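Local coordinates for translation initiation factor eif-2b-like protein (PDB 4ZEO) that probably acts in translation initiation as the delta subunit of the regulatory subcomplex of eIF2B, the GDP-GTP exchange factor of eIF2, at residues 156-166 and 180-191; 309-317 and 334-345. All blocks are in the same frame, centred on the assembly; numbering follows the deposited sequence.

Contact 1 of 2, residues 156-166 and 180-191; sequences HPAVLAVGQQM and ATLLAFRKVIES
Helix 157-166, led in by H156, packs against helix 180-191 with the two axes 8.4 Å apart at their nearest and running antiparallel at 165°. This is an antiparallel helical hairpin in the N-terminal helical part of the chain, and alanines set its spacing. A158 and A184 meet with their methyls at the closest backbone approach, and the CB of A184 also lies near the carbonyl of A158. Valines pack around this pair. V162 straddles the methyl of A180, with both CG1 and CG2 3.9 Å from A180 CB. The CG2 of V159 reaches A184 and V188 and comes to the edge of the F185 ring, near its plane; helix 200-219 covers this layer, F185 touching L209 and V188 touching V208. At the far end M166 runs out straight beyond CG and brings its CE methyl to T181, whose hydroxyl is bonded to the backbone O of R177 in its own helix.

The H156 ring swings away from the backbone N (chi1 -169°) and over V188, whose CA sits over one face, 4.2 Å from the ring centroid in a CH-pi contact, while P157 CD lies over the opposite face. Both ring nitrogens are engaged, which fixes the rotation of the imidazole. H156 is the N-cap of helix 157-166: its ND1 accepts from A158 N at 3.0 Å, the donor lying 15° out of the ring plane. On the other side, H156 NE2 and S191 OG share a fairly straight hydrogen bond of 3.1 Å, close to the ring plane.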
loop_
_atom_site.group_PDB
_atom_site.type_symbol
_atom_site.label_atom_id
_atom_site.label_comp_id
_atom_site.label_asym_id
_atom_site.label_seq_id
_atom_site.Cartn_x
_atom_site.Cartn_y
_atom_site.Cartn_z
ATOM N N HIS A 156 -21.407 -3.023 11.043
ATOM C CA HIS A 156 -20.967 -4.243 11.680
ATOM C C HIS A 156 -19.865 -3.908 12.704
ATOM O O HIS A 156 -19.017 -3.057 12.443
ATOM C CB HIS A 156 -20.449 -5.215 10.613
ATOM C CG HIS A 156 -20.219 -6.604 11.114
ATOM N ND1 HIS A 156 -19.101 -6.960 11.852
ATOM C CD2 HIS A 156 -20.965 -7.727 11.008
ATOM C CE1 HIS A 156 -19.170 -8.238 12.154
ATOM N NE2 HIS A 156 -20.294 -8.731 11.651
ATOM N N PRO A 157 -19.859 -4.580 13.870
ATOM C CA PRO A 157 -18.818 -4.241 14.851
ATOM C C PRO A 157 -17.375 -4.400 14.340
ATOM O O PRO A 157 -16.513 -3.615 14.735
ATOM C CB PRO A 157 -19.114 -5.204 16.020
ATOM C CG PRO A 157 -19.956 -6.288 15.429
ATOM C CD PRO A 157 -20.799 -5.577 14.414
ATOM N N ALA A 158 -17.113 -5.373 13.474
ATOM C CA ALA A 158 -15.773 -5.537 12.930
ATOM C C ALA A 158 -15.365 -4.299 12.133
ATOM O O ALA A 158 -14.223 -3.841 12.221
ATOM C CB ALA A 158 -15.697 -6.784 12.071
ATOM N N VAL A 159 -16.302 -3.768 11.357
ATOM C CA VAL A 159 -16.066 -2.570 10.556
ATOM C C VAL A 159 -15.879 -1.330 11.441
ATOM O O VAL A 159 -15.021 -0.492 11.195
ATOM C CB VAL A 159 -17.240 -2.359 9.525
ATOM C CG1 VAL A 159 -17.182 -0.959 8.856
ATOM C CG2 VAL A 159 -17.239 -3.503 8.483
ATOM N N LEU A 160 -16.657 -1.256 12.504
ATOM C CA LEU A 160 -16.590 -0.161 13.447
ATOM C C LEU A 160 -15.179 -0.039 14.067
ATOM O O LEU A 160 -14.597 1.047 14.121
ATOM C CB LEU A 160 -17.617 -0.405 14.537
ATOM C CG LEU A 160 -17.978 0.772 15.415
ATOM C CD1 LEU A 160 -18.858 1.712 14.596
ATOM C CD2 LEU A 160 -18.659 0.309 16.700
ATOM N N ALA A 161 -14.627 -1.176 14.489
ATOM C CA ALA A 161 -13.297 -1.230 15.076
ATOM C C ALA A 161 -12.232 -0.825 14.060
ATOM O O ALA A 161 -11.331 -0.057 14.384
ATOM C CB ALA A 161 -13.009 -2.613 15.622
ATOM N N VAL A 162 -12.329 -1.333 12.834
ATOM C CA VAL A 162 -11.349 -0.973 11.810
ATOM C C VAL A 162 -11.375 0.520 11.468
ATOM O O VAL A 162 -10.323 1.143 11.349
ATOM C CB VAL A 162 -11.546 -1.806 10.526
ATOM C CG1 VAL A 162 -10.823 -1.184 9.343
ATOM C CG2 VAL A 162 -11.091 -3.231 10.759
ATOM N N GLY A 163 -12.571 1.092 11.324
ATOM C CA GLY A 163 -12.719 2.507 11.030
ATOM C C GLY A 163 -12.171 3.381 12.139
ATOM O O GLY A 163 -11.504 4.398 11.898
ATOM N N GLN A 164 -12.432 2.975 13.372
ATOM C CA GLN A 164 -11.898 3.714 14.501
ATOM C C GLN A 164 -10.369 3.716 14.423
ATOM O O GLN A 164 -9.735 4.746 14.660
ATOM C CB GLN A 164 -12.381 3.113 15.813
ATOM C CG GLN A 164 -13.805 3.517 16.143
ATOM C CD GLN A 164 -14.472 2.579 17.109
ATOM O OE1 GLN A 164 -13.823 1.738 17.730
ATOM N NE2 GLN A 164 -15.776 2.726 17.257
ATOM N N GLN A 165 -9.788 2.579 14.040
ATOM C CA GLN A 165 -8.342 2.484 13.877
ATOM C C GLN A 165 -7.835 3.409 12.783
ATOM O O GLN A 165 -6.779 4.006 12.919
ATOM C CB GLN A 165 -7.947 1.052 13.584
ATOM C CG GLN A 165 -8.269 0.119 14.716
ATOM C CD GLN A 165 -8.081 -1.319 14.334
ATOM O OE1 GLN A 165 -7.215 -1.659 13.530
ATOM N NE2 GLN A 165 -8.911 -2.178 14.890
ATOM N N MET A 166 -8.597 3.546 11.704
ATOM C CA MET A 166 -8.223 4.467 10.631
ATOM C C MET A 166 -8.285 5.939 11.084
ATOM O O MET A 166 -7.337 6.698 10.885
ATOM C CB MET A 166 -9.121 4.244 9.408
ATOM C CG MET A 166 -8.939 2.866 8.778
ATOM S SD MET A 166 -9.796 2.725 7.203
ATOM C CE MET A 166 -9.533 1.010 6.809
ATOM N N ALA A 180 -7.245 -4.768 6.616
ATOM C CA ALA A 180 -8.136 -4.694 7.762
ATOM C C ALA A 180 -9.583 -4.617 7.268
ATOM O O ALA A 180 -10.463 -5.311 7.775
ATOM C CB ALA A 180 -7.781 -3.477 8.639
ATOM N N THR A 181 -9.796 -3.819 6.223
ATOM C CA THR A 181 -11.101 -3.670 5.606
ATOM C C THR A 181 -11.619 -4.976 5.015
ATOM O O THR A 181 -12.778 -5.337 5.228
ATOM C CB THR A 181 -11.069 -2.614 4.482
ATOM O OG1 THR A 181 -10.588 -1.370 4.999
ATOM C CG2 THR A 181 -12.455 -2.407 3.873
ATOM N N LEU A 182 -10.776 -5.678 4.262
ATOM C CA LEU A 182 -11.195 -6.926 3.630
ATOM C C LEU A 182 -11.548 -7.974 4.685
ATOM O O LEU A 182 -12.506 -8.718 4.521
ATOM C CB LEU A 182 -10.101 -7.464 2.699
ATOM C CG LEU A 182 -9.917 -6.556 1.470
ATOM C CD1 LEU A 182 -8.827 -7.023 0.515
ATOM C CD2 LEU A 182 -11.214 -6.411 0.752
ATOM N N LEU A 183 -10.774 -8.029 5.770
ATOM C CA LEU A 183 -11.066 -8.963 6.851
ATOM C C LEU A 183 -12.353 -8.613 7.601
ATOM O O LEU A 183 -13.104 -9.502 7.980
ATOM C CB LEU A 183 -9.905 -9.025 7.839
ATOM C CG LEU A 183 -8.630 -9.692 7.334
ATOM C CD1 LEU A 183 -7.541 -9.577 8.383
ATOM C CD2 LEU A 183 -8.881 -11.142 6.941
ATOM N N ALA A 184 -12.608 -7.331 7.823
ATOM C CA ALA A 184 -13.852 -6.929 8.467
ATOM C C ALA A 184 -15.039 -7.277 7.570
ATOM O O ALA A 184 -16.073 -7.793 8.043
ATOM C CB ALA A 184 -13.842 -5.445 8.794
ATOM N N PHE A 185 -14.884 -6.993 6.278
ATOM C CA PHE A 185 -15.909 -7.329 5.284
ATOM C C PHE A 185 -16.145 -8.848 5.248
ATOM O O PHE A 185 -17.249 -9.336 5.015
ATOM C CB PHE A 185 -15.505 -6.857 3.883
ATOM C CG PHE A 185 -15.674 -5.388 3.663
ATOM C CD1 PHE A 185 -16.196 -4.569 4.660
ATOM C CD2 PHE A 185 -15.385 -4.826 2.426
ATOM C CE1 PHE A 185 -16.379 -3.203 4.429
ATOM C CE2 PHE A 185 -15.575 -3.461 2.196
ATOM C CZ PHE A 185 -16.065 -2.659 3.193
ATOM N N ARG A 186 -15.078 -9.595 5.466
ATOM C CA ARG A 186 -15.178 -11.028 5.485
ATOM C C ARG A 186 -16.148 -11.447 6.598
ATOM O O ARG A 186 -17.020 -12.302 6.403
ATOM C CB ARG A 186 -13.790 -11.630 5.671
ATOM C CG ARG A 186 -13.655 -13.034 5.169
ATOM C CD ARG A 186 -12.311 -13.621 5.521
ATOM N NE ARG A 186 -12.196 -14.964 4.987
ATOM C CZ ARG A 186 -12.678 -16.028 5.618
ATOM N NH1 ARG A 186 -13.293 -15.869 6.783
ATOM N NH2 ARG A 186 -12.544 -17.241 5.095
ATOM N N LYS A 187 -16.007 -10.806 7.753
ATOM C CA LYS A 187 -16.867 -11.069 8.895
ATOM C C LYS A 187 -18.319 -10.622 8.616
ATOM O O LYS A 187 -19.276 -11.285 9.012
ATOM C CB LYS A 187 -16.309 -10.355 10.124
ATOM C CG LYS A 187 -15.110 -11.030 10.755
ATOM C CD LYS A 187 -14.700 -10.303 12.020
ATOM C CE LYS A 187 -13.303 -10.682 12.502
ATOM N NZ LYS A 187 -13.245 -11.987 13.226
ATOM N N VAL A 188 -18.471 -9.506 7.907
ATOM C CA VAL A 188 -19.790 -8.985 7.544
ATOM C C VAL A 188 -20.554 -10.008 6.701
ATOM O O VAL A 188 -21.724 -10.283 6.960
ATOM C CB VAL A 188 -19.668 -7.652 6.779
ATOM C CG1 VAL A 188 -21.008 -7.219 6.213
ATOM C CG2 VAL A 188 -19.082 -6.584 7.673
ATOM N N ILE A 189 -19.867 -10.598 5.728
ATOM C CA ILE A 189 -20.447 -11.626 4.883
ATOM C C ILE A 189 -20.819 -12.875 5.680
ATOM O O ILE A 189 -21.909 -13.424 5.489
ATOM C CB ILE A 189 -19.475 -12.005 3.764
ATOM C CG1 ILE A 189 -19.258 -10.809 2.844
ATOM C CG2 ILE A 189 -19.990 -13.182 2.971
ATOM C CD1 ILE A 189 -18.154 -11.015 1.843
ATOM N N GLU A 190 -19.949 -13.282 6.610
ATOM C CA GLU A 190 -20.219 -14.443 7.461
ATOM C C GLU A 190 -21.509 -14.221 8.228
ATOM O O GLU A 190 -22.371 -15.093 8.287
ATOM C CB GLU A 190 -19.060 -14.709 8.441
ATOM C CG GLU A 190 -17.835 -15.397 7.828
ATOM C CD GLU A 190 -16.689 -15.643 8.829
ATOM O OE1 GLU A 190 -16.259 -14.686 9.520
ATOM O OE2 GLU A 190 -16.236 -16.809 8.936
ATOM N N SER A 191 -21.639 -13.028 8.789
ATOM C CA SER A 191 -22.792 -12.658 9.589
ATOM C C SER A 191 -24.055 -12.519 8.754
ATOM O O SER A 191 -25.159 -12.647 9.267
ATOM C CB SER A 191 -22.514 -11.347 10.322
ATOM O OG SER A 191 -21.666 -11.557 11.438
#

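Contact 2 of 2, residues 309-317 and 334-345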
loop_
_atom_site.group_PDB
_atom_site.type_symbol
_atom_site.label_atom_id
_atom_site.label_comp_id
_atom_site.label_asym_id
_atom_site.label_seq_id
_atom_site.Cartn_x
_atom_site.Cartn_y
_atom_site.Cartn_z
ATOM N N PHE A 309 25.943 -3.926 0.599
ATOM C CA PHE A 309 25.593 -2.654 0.008
ATOM C C PHE A 309 25.399 -1.623 1.102
ATOM O O PHE A 309 25.292 -1.958 2.283
ATOM C CB PHE A 309 24.333 -2.792 -0.846
ATOM C CG PHE A 309 23.171 -3.428 -0.126
ATOM C CD1 PHE A 309 23.024 -4.800 -0.087
ATOM C CD2 PHE A 309 22.205 -2.645 0.489
ATOM C CE1 PHE A 309 21.962 -5.376 0.576
ATOM C CE2 PHE A 309 21.135 -3.229 1.152
ATOM C CZ PHE A 309 21.021 -4.590 1.188
ATOM N N ASN A 310 25.370 -0.366 0.694
ATOM C CA ASN A 310 25.201 0.741 1.609
ATOM C C ASN A 310 23.832 1.342 1.466
ATOM O O ASN A 310 23.254 1.344 0.377
ATOM C CB ASN A 310 26.266 1.791 1.364
ATOM C CG ASN A 310 27.638 1.327 1.801
ATOM O OD1 ASN A 310 27.789 0.693 2.843
ATOM N ND2 ASN A 310 28.650 1.659 1.019
ATOM N N VAL A 311 23.282 1.805 2.578
ATOM C CA VAL A 311 21.991 2.469 2.534
ATOM C C VAL A 311 22.054 3.846 3.169
ATOM O O VAL A 311 22.612 4.026 4.255
ATOM C CB VAL A 311 20.904 1.610 3.210
ATOM C CG1 VAL A 311 19.604 2.364 3.293
ATOM C CG2 VAL A 311 20.728 0.306 2.445
ATOM N N THR A 312 21.509 4.823 2.463
ATOM C CA THR A 312 21.355 6.153 3.000
ATOM C C THR A 312 19.883 6.348 3.272
ATOM O O THR A 312 19.052 6.177 2.390
ATOM C CB THR A 312 21.886 7.249 2.034
ATOM O OG1 THR A 312 23.312 7.162 1.952
ATOM C CG2 THR A 312 21.509 8.649 2.527
ATOM N N VAL A 313 19.558 6.662 4.518
ATOM C CA VAL A 313 18.176 6.903 4.890
ATOM C C VAL A 313 17.967 8.364 5.217
ATOM O O VAL A 313 18.573 8.906 6.140
ATOM C CB VAL A 313 17.742 6.026 6.081
ATOM C CG1 VAL A 313 16.280 6.274 6.406
ATOM C CG2 VAL A 313 17.957 4.557 5.747
ATOM N N LEU A 314 17.100 8.991 4.435
ATOM C CA LEU A 314 16.778 10.394 4.598
ATOM C C LEU A 314 15.450 10.466 5.344
ATOM O O LEU A 314 14.683 9.496 5.306
ATOM C CB LEU A 314 16.691 11.075 3.233
ATOM C CG LEU A 314 17.927 11.053 2.316
ATOM C CD1 LEU A 314 17.564 11.494 0.907
ATOM C CD2 LEU A 314 19.005 11.948 2.847
ATOM N N ASP A 315 15.170 11.560 6.056
ATOM C CA ASP A 315 13.927 11.588 6.815
ATOM C C ASP A 315 13.215 12.924 6.800
ATOM O O ASP A 315 13.746 13.930 6.324
ATOM C CB ASP A 315 14.171 11.194 8.274
ATOM C CG ASP A 315 13.114 10.211 8.806
ATOM O OD1 ASP A 315 13.361 9.634 9.880
ATOM O OD2 ASP A 315 12.041 10.032 8.171
ATOM N N ASP A 316 11.981 12.896 7.293
ATOM C CA ASP A 316 11.204 14.085 7.604
ATOM C C ASP A 316 11.465 14.361 9.085
ATOM O O ASP A 316 11.179 13.505 9.921
ATOM C CB ASP A 316 9.715 13.834 7.320
ATOM C CG ASP A 316 8.830 15.057 7.554
ATOM O OD1 ASP A 316 9.131 15.912 8.412
ATOM O OD2 ASP A 316 7.782 15.137 6.892
ATOM N N PRO A 317 11.971 15.561 9.420
ATOM C CA PRO A 317 12.347 15.920 10.791
ATOM C C PRO A 317 11.163 15.858 11.752
ATOM O O PRO A 317 11.357 15.717 12.957
ATOM C CB PRO A 317 12.885 17.347 10.640
ATOM C CG PRO A 317 12.185 17.871 9.441
ATOM C CD PRO A 317 12.187 16.696 8.507
ATOM N N ILE A 334 23.429 -4.286 7.691
ATOM C CA ILE A 334 23.578 -3.304 6.628
ATOM C C ILE A 334 24.135 -1.998 7.171
ATOM O O ILE A 334 23.625 -1.480 8.167
ATOM C CB ILE A 334 22.230 -3.008 5.950
ATOM C CG1 ILE A 334 21.565 -4.311 5.461
ATOM C CG2 ILE A 334 22.406 -2.009 4.816
ATOM C CD1 ILE A 334 20.113 -4.158 5.028
ATOM N N PRO A 335 25.200 -1.470 6.534
ATOM C CA PRO A 335 25.745 -0.169 6.926
ATOM C C PRO A 335 24.786 0.939 6.516
ATOM O O PRO A 335 24.451 1.032 5.334
ATOM C CB PRO A 335 27.066 -0.073 6.147
ATOM C CG PRO A 335 27.320 -1.425 5.612
ATOM C CD PRO A 335 25.981 -2.071 5.442
ATOM N N VAL A 336 24.349 1.764 7.465
ATOM C CA VAL A 336 23.361 2.791 7.164
ATOM C C VAL A 336 23.831 4.188 7.571
ATOM O O VAL A 336 24.354 4.394 8.674
ATOM C CB VAL A 336 22.015 2.504 7.864
ATOM C CG1 VAL A 336 20.999 3.602 7.547
ATOM C CG2 VAL A 336 21.475 1.132 7.461
ATOM N N LEU A 337 23.643 5.135 6.656
ATOM C CA LEU A 337 23.855 6.551 6.914
ATOM C C LEU A 337 22.500 7.229 7.092
ATOM O O LEU A 337 21.651 7.207 6.203
ATOM C CB LEU A 337 24.635 7.183 5.774
ATOM C CG LEU A 337 25.117 8.619 5.897
ATOM C CD1 LEU A 337 25.895 8.816 7.185
ATOM C CD2 LEU A 337 25.968 8.937 4.677
ATOM N N TYR A 338 22.282 7.804 8.258
ATOM C CA TYR A 338 20.982 8.366 8.567
ATOM C C TYR A 338 20.987 9.888 8.619
ATOM O O TYR A 338 21.808 10.499 9.295
ATOM C CB TYR A 338 20.469 7.828 9.908
ATOM C CG TYR A 338 19.173 8.470 10.301
ATOM C CD1 TYR A 338 18.000 8.120 9.651
ATOM C CD2 TYR A 338 19.116 9.447 11.290
ATOM C CE1 TYR A 338 16.795 8.707 9.982
ATOM C CE2 TYR A 338 17.907 10.048 11.635
ATOM C CZ TYR A 338 16.749 9.663 10.975
ATOM O OH TYR A 338 15.534 10.223 11.292
ATOM N N SER A 339 20.022 10.494 7.952
ATOM C CA SER A 339 19.850 11.926 8.037
ATOM C C SER A 339 18.422 12.220 8.472
ATOM O O SER A 339 17.475 11.690 7.885
ATOM C CB SER A 339 20.163 12.588 6.700
ATOM O OG SER A 339 20.384 13.967 6.892
ATOM N N PRO A 340 18.259 13.022 9.537
ATOM C CA PRO A 340 16.937 13.394 10.051
ATOM C C PRO A 340 16.170 14.320 9.114
ATOM O O PRO A 340 14.981 14.523 9.299
ATOM C CB PRO A 340 17.267 14.119 11.359
ATOM C CG PRO A 340 18.614 14.648 11.140
ATOM C CD PRO A 340 19.327 13.566 10.385
ATOM N N ASN A 341 16.865 14.920 8.156
ATOM C CA ASN A 341 16.255 15.902 7.266
ATOM C C ASN A 341 16.699 15.790 5.818
ATOM O O ASN A 341 17.469 14.910 5.463
ATOM C CB ASN A 341 16.544 17.305 7.766
ATOM C CG ASN A 341 18.000 17.500 8.093
ATOM O OD1 ASN A 341 18.865 17.376 7.226
ATOM N ND2 ASN A 341 18.281 17.852 9.344
ATOM N N LEU A 342 16.182 16.682 4.983
ATOM C CA LEU A 342 16.561 16.755 3.574
ATOM C C LEU A 342 17.618 17.842 3.329
ATOM O O LEU A 342 17.736 18.364 2.230
ATOM C CB LEU A 342 15.321 17.012 2.711
ATOM C CG LEU A 342 14.283 15.880 2.685
ATOM C CD1 LEU A 342 13.200 16.132 1.634
ATOM C CD2 LEU A 342 14.936 14.534 2.441
ATOM N N GLY A 343 18.347 18.236 4.368
ATOM C CA GLY A 343 19.391 19.230 4.202
ATOM C C GLY A 343 20.550 18.671 3.395
ATOM O O GLY A 343 20.928 17.512 3.572
ATOM N N GLY A 344 21.109 19.490 2.504
ATOM C CA GLY A 344 22.225 19.086 1.666
ATOM C C GLY A 344 21.861 17.911 0.775
ATOM O O GLY A 344 22.652 16.978 0.586
ATOM N N LEU A 345 20.666 17.970 0.203
ATOM C CA LEU A 345 20.121 16.863 -0.579
ATOM C C LEU A 345 20.956 16.424 -1.783
ATOM O O LEU A 345 21.149 15.229 -1.998
ATOM C CB LEU A 345 18.731 17.260 -1.061
ATOM C CG LEU A 345 17.767 16.191 -1.530
ATOM C CD1 LEU A 345 17.679 15.068 -0.568
ATOM C CD2 LEU A 345 16.437 16.844 -1.716
#
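F309 turns its ring toward I334, CZ lying 4.0 Å from I334 CD1 in an oblique approach; helix 293-304 continues the packing through L299 and A302. N310 then sets its OD1 in van der Waals contact with the ring of P335, 3.5 Å from P335 CB. From V311 the backbones pair in parallel: V311 N donates to P335 O and its O accepts from L337 N, and V313 repeats the pattern, its N donating to L337 O at 2.7 Å and its O accepting from S339 N. This pairing joins the two strands of a right-handed beta-alpha-beta crossover in the Rossmann-like parallel sheet, with helix 321-331 as the connection and 336-338 as the outermost strand within this chain. V311 and V313 point to the side of that helix together with V336 and Y338; V313 CG2 meets V336 CG1 at 3.7 Å. T312 faces the other way, beside L337, both side chains pointing alike. L314, the last residue of its strand, sets CB against L342 CD2 and its CD1 branch 3.9 Å from L345 CD1, beside V377 of helix 374-384. At D315 the carboxylate stands almost perpendicular to the Y338 ring, 83° between planes. Y338 OH donates a hydrogen bond of 2.7 Å to the anti lone pair of D315 OD1, which lies at the edge of the Y338 ring, in its plane. P317 closes the segment with a van der Waals contact, CD 3.6 Å from P340 O.

Along the chain the two contacts follow in series, neither enclosing nor crossing the other. Contact 1 comes first, near the start of the modelled chain: it closes a short hairpin, 13 residues lying between its segments, and ties the first two helices of the helical part together. Helices 200-219, 224-239 and 246-277 follow before the parallel sheet begins with strand 285-289. Contact 2 then closes a loop of 16 residues around helix 321-331, joining strand 310-314 to 336-338, the outermost strand of the sheet within this chain. Contacts 1 and 2 lie on opposite sides of the chain's centre, and the nearest atoms of contact 1 and contact 2 are about 18 Å apart. Contact 1 belongs to the helical part, contact 2 to the alpha/beta part.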